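Probable phenazine-specific methyltransferase (Pseudomonas aeruginosa, PDB 2IP2) methylates phenazine-1-carboxylate with S-adenosyl-L-methionine to give 5-methylphenazine-1-carboxylate, a step in the biosynthesis of the blue virulence pigment pyocyanine. Local coordinates at residues Ala34-Glu45 / Phe71-Asn81. Numbering follows the deposited sequence.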
loop_
_atom_site.group_PDB
_atom_site.type_symbol
_atom_site.label_atom_id
_atom_site.label_comp_id
_atom_site.label_asym_id
_atom_site.label_seq_id
_atom_site.Cartn_x
_atom_site.Cartn_y
_atom_site.Cartn_z
ATOM N N ALA A 34 -10.831 5.827 15.859
ATOM C CA ALA A 34 -10.851 7.262 15.898
ATOM C C ALA A 34 -12.041 7.840 16.684
ATOM O O ALA A 34 -11.862 8.831 17.402
ATOM C CB ALA A 34 -10.849 7.813 14.472
ATOM N N ASP A 35 -13.224 7.257 16.515
ATOM C CA ASP A 35 -14.433 7.606 17.297
ATOM C C ASP A 35 -14.272 7.290 18.770
ATOM O O ASP A 35 -14.523 8.153 19.625
ATOM C CB ASP A 35 -15.637 6.877 16.719
ATOM C CG ASP A 35 -15.779 7.167 15.209
ATOM O OD1 ASP A 35 -15.729 8.381 14.860
ATOM O OD2 ASP A 35 -15.880 6.209 14.407
ATOM N N LEU A 36 -13.833 6.064 19.064
ATOM C CA LEU A 36 -13.546 5.679 20.446
ATOM C C LEU A 36 -12.589 6.652 21.102
ATOM O O LEU A 36 -12.855 7.150 22.218
ATOM C CB LEU A 36 -13.018 4.219 20.536
ATOM C CG LEU A 36 -13.993 3.152 20.001
ATOM C CD1 LEU A 36 -13.339 1.848 19.906
ATOM C CD2 LEU A 36 -15.229 2.980 20.935
ATOM N N ILE A 37 -11.470 6.916 20.446
ATOM C CA ILE A 37 -10.467 7.848 20.986
ATOM C C ILE A 37 -11.002 9.251 21.217
ATOM O O ILE A 37 -10.726 9.842 22.291
ATOM C CB ILE A 37 -9.159 7.881 20.126
ATOM C CG1 ILE A 37 -8.411 6.534 20.310
ATOM C CG2 ILE A 37 -8.296 9.081 20.493
ATOM C CD1 ILE A 37 -7.327 6.194 19.200
ATOM N N GLU A 38 -11.755 9.791 20.255
ATOM C CA GLU A 38 -12.319 11.136 20.407
ATOM C C GLU A 38 -13.227 11.216 21.625
ATOM O O GLU A 38 -13.283 12.249 22.300
ATOM C CB GLU A 38 -13.101 11.562 19.168
ATOM C CG GLU A 38 -13.319 13.069 19.076
ATOM C CD GLU A 38 -12.018 13.862 19.114
ATOM O OE1 GLU A 38 -10.940 13.304 18.822
ATOM O OE2 GLU A 38 -12.047 15.092 19.355
ATOM N N SER A 39 -13.913 10.125 21.925
ATOM C CA SER A 39 -14.830 10.101 23.104
ATOM C C SER A 39 -14.109 9.863 24.439
ATOM O O SER A 39 -14.759 9.786 25.504
ATOM C CB SER A 39 -15.906 9.041 22.913
ATOM O OG SER A 39 -15.380 7.719 23.047
ATOM N N GLY A 40 -12.790 9.700 24.374
ATOM C CA GLY A 40 -11.933 9.513 25.558
ATOM C C GLY A 40 -11.556 8.099 25.945
ATOM O O GLY A 40 -10.978 7.865 27.005
ATOM N N ILE A 41 -11.876 7.128 25.087
ATOM C CA ILE A 41 -11.463 5.747 25.324
ATOM C C ILE A 41 -10.081 5.656 24.640
ATOM O O ILE A 41 -9.969 5.672 23.387
ATOM C CB ILE A 41 -12.417 4.770 24.665
ATOM C CG1 ILE A 41 -13.842 4.976 25.204
ATOM C CG2 ILE A 41 -11.943 3.298 24.871
ATOM C CD1 ILE A 41 -14.940 4.268 24.387
ATOM N N ASP A 42 -9.039 5.676 25.442
ATOM C CA ASP A 42 -7.762 6.177 24.926
ATOM C C ASP A 42 -6.526 5.481 25.509
ATOM O O ASP A 42 -5.390 5.991 25.431
ATOM C CB ASP A 42 -7.669 7.679 25.081
ATOM C CG ASP A 42 -7.534 8.110 26.534
ATOM O OD1 ASP A 42 -7.482 7.234 27.411
ATOM O OD2 ASP A 42 -7.532 9.324 26.788
ATOM N N SER A 43 -6.747 4.284 26.018
ATOM C CA SER A 43 -5.613 3.387 26.318
ATOM C C SER A 43 -5.736 2.041 25.589
ATOM O O SER A 43 -6.829 1.655 25.159
ATOM C CB SER A 43 -5.496 3.126 27.839
ATOM O OG SER A 43 -6.552 2.298 28.261
ATOM N N ASP A 44 -4.646 1.280 25.540
ATOM C CA ASP A 44 -4.681 -0.069 24.897
ATOM C C ASP A 44 -5.724 -0.936 25.559
ATOM O O ASP A 44 -6.481 -1.601 24.894
ATOM C CB ASP A 44 -3.312 -0.761 24.952
ATOM C CG ASP A 44 -2.206 0.045 24.282
ATOM O OD1 ASP A 44 -2.520 0.762 23.316
ATOM O OD2 ASP A 44 -1.020 -0.055 24.698
ATOM N N GLU A 45 -5.784 -0.884 26.885
ATOM C CA GLU A 45 -6.720 -1.690 27.649
ATOM C C GLU A 45 -8.215 -1.337 27.393
ATOM O O GLU A 45 -9.050 -2.213 27.133
ATOM C CB GLU A 45 -6.343 -1.568 29.135
ATOM C CG GLU A 45 -4.912 -2.126 29.514
ATOM C CD GLU A 45 -3.725 -1.157 29.195
ATOM O OE1 GLU A 45 -3.964 0.070 29.059
ATOM O OE2 GLU A 45 -2.541 -1.636 29.053
ATOM N N PHE A 71 -2.505 8.359 14.245
ATOM C CA PHE A 71 -2.923 8.879 15.576
ATOM C C PHE A 71 -1.696 9.522 16.287
ATOM O O PHE A 71 -0.587 9.488 15.749
ATOM C CB PHE A 71 -3.468 7.740 16.461
ATOM C CG PHE A 71 -4.761 7.139 15.951
ATOM C CD1 PHE A 71 -5.969 7.789 16.158
ATOM C CD2 PHE A 71 -4.780 5.928 15.228
ATOM C CE1 PHE A 71 -7.159 7.292 15.699
ATOM C CE2 PHE A 71 -6.046 5.392 14.744
ATOM C CZ PHE A 71 -7.228 6.109 14.966
ATOM N N GLN A 72 -1.890 10.044 17.505
ATOM C CA GLN A 72 -0.765 10.532 18.315
ATOM C C GLN A 72 -0.926 10.159 19.777
ATOM O O GLN A 72 -1.976 9.650 20.178
ATOM C CB GLN A 72 -0.573 12.067 18.189
ATOM C CG GLN A 72 -1.705 12.947 18.805
ATOM C CD GLN A 72 -1.518 14.456 18.541
ATOM O OE1 GLN A 72 -2.419 15.124 18.049
ATOM N NE2 GLN A 72 -0.359 14.985 18.895
ATOM N N GLY A 73 0.122 10.425 20.551
ATOM C CA GLY A 73 0.138 10.155 21.989
ATOM C C GLY A 73 0.527 8.728 22.270
ATOM O O GLY A 73 1.103 8.071 21.421
ATOM N N ASP A 74 0.163 8.228 23.445
ATOM C CA ASP A 74 0.598 6.889 23.875
ATOM C C ASP A 74 -0.386 6.334 24.871
ATOM O O ASP A 74 -1.260 7.047 25.252
ATOM C CB ASP A 74 2.037 6.928 24.438
ATOM C CG ASP A 74 2.173 7.718 25.739
ATOM O OD1 ASP A 74 1.214 7.933 26.499
ATOM O OD2 ASP A 74 3.316 8.122 26.015
ATOM N N THR A 75 -0.295 5.060 25.223
ATOM C CA THR A 75 -1.312 4.450 26.073
ATOM C C THR A 75 -1.388 5.054 27.497
ATOM O O THR A 75 -2.452 5.098 28.076
ATOM C CB THR A 75 -1.155 2.924 26.137
ATOM O OG1 THR A 75 -2.302 2.356 26.773
ATOM C CG2 THR A 75 0.161 2.524 26.870
ATOM N N ARG A 76 -0.251 5.484 28.036
ATOM C CA ARG A 76 -0.213 5.951 29.423
ATOM C C ARG A 76 -0.952 7.279 29.554
ATOM O O ARG A 76 -1.923 7.372 30.296
ATOM C CB ARG A 76 1.230 6.078 29.920
ATOM C CG ARG A 76 1.277 6.013 31.458
ATOM C CD ARG A 76 2.553 5.412 31.950
ATOM N NE ARG A 76 2.425 3.979 32.182
ATOM C CZ ARG A 76 3.476 3.187 32.292
ATOM N NH1 ARG A 76 4.679 3.709 32.152
ATOM N NH2 ARG A 76 3.329 1.880 32.508
ATOM N N ASP A 77 -0.506 8.280 28.777
ATOM C CA ASP A 77 -1.131 9.601 28.822
ATOM C C ASP A 77 -2.424 9.626 28.010
ATOM O O ASP A 77 -3.272 10.519 28.187
ATOM C CB ASP A 77 -0.162 10.667 28.293
ATOM C CG ASP A 77 1.201 10.621 28.989
ATOM O OD1 ASP A 77 1.213 10.411 30.225
ATOM O OD2 ASP A 77 2.258 10.754 28.292
ATOM N N GLY A 78 -2.580 8.643 27.120
ATOM C CA GLY A 78 -3.765 8.549 26.302
ATOM C C GLY A 78 -3.492 8.825 24.829
ATOM O O GLY A 78 -2.694 9.660 24.492
ATOM N N TYR A 79 -4.099 8.105 23.946
ATOM C CA TYR A 79 -4.034 8.355 22.491
ATOM C C TYR A 79 -4.910 9.533 22.136
ATOM O O TYR A 79 -5.850 9.838 22.865
ATOM C CB TYR A 79 -4.570 7.129 21.766
ATOM C CG TYR A 79 -3.662 5.948 21.877
ATOM C CD1 TYR A 79 -2.355 5.995 21.358
ATOM C CD2 TYR A 79 -4.099 4.793 22.496
ATOM C CE1 TYR A 79 -1.484 4.883 21.481
ATOM C CE2 TYR A 79 -3.254 3.664 22.615
ATOM C CZ TYR A 79 -1.968 3.705 22.086
ATOM O OH TYR A 79 -1.133 2.621 22.227
ATOM N N ALA A 80 -4.678 10.142 20.970
ATOM C CA ALA A 80 -5.474 11.296 20.569
ATOM C C ALA A 80 -5.507 11.338 19.034
ATOM O O ALA A 80 -4.583 10.842 18.373
ATOM C CB ALA A 80 -4.820 12.628 21.144
ATOM N N ASN A 81 -6.554 11.932 18.473
ATOM C CA ASN A 81 -6.606 12.107 17.021
ATOM C C ASN A 81 -5.598 13.137 16.478
ATOM O O ASN A 81 -5.113 14.005 17.230
ATOM C CB ASN A 81 -8.056 12.423 16.613
ATOM C CG ASN A 81 -8.911 11.169 16.594
ATOM O OD1 ASN A 81 -8.552 10.185 15.928
ATOM N ND2 ASN A 81 -10.004 11.158 17.373
HETATM O O HOH W 1 -8.502 13.484 19.949
HETATM O O HOH W 2 -2.239 2.060 29.346
#
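Tyr-79 grips the turn into helix 44-51 with both its backbone and its hydroxyl. Its backbone N donates to Asp-42 O at 2.9 Å, in the carbonyl plane and on a lone pair, and its OH donates to the syn lone pair of Asp-44 OD1, 2.6 Å away. That carboxylate oxygen lies at the edge of the ring, and the carboxylate and ring planes are 41° apart; Asp-44 OD2 is hydrogen-bonded to His-59 ND1, so both oxygens are held and the carboxylate is fixed in rotation. Beside it, Thr-75 OG1 takes the N-H of Asp-44 almost straight on, 2.9 Å from that N, in the first turn of helix 44-51. Strands 71-72 and 78-81 pair as an antiparallel hairpin, consistent with the wing of a winged-helix fold in the N-terminal dimerisation domain, and the contact lays this hairpin against helix 33-38 and the start of helix 44-51. Ile-37 fills the join: with CG1 anti to the carbonyl carbon (chi1 -70°), CD1 reaches over one face of the Phe-71 ring in a CH-pi contact, 4.0 Å from the centroid, and also touches Tyr-79 CB. CG2 rests on Ala-80 CA at 3.6 Å. Farther along, Asn-81 ND2 spends both hydrogens on the helix, reaching Ala-34 O at 3.0 Å and Glu-38 OE1 at 2.8 Å, both within its amide plane. Ser-85 binds Asn-81 OD1, while water 1 links Glu-38 OE1 to the backbone N of Asn-81.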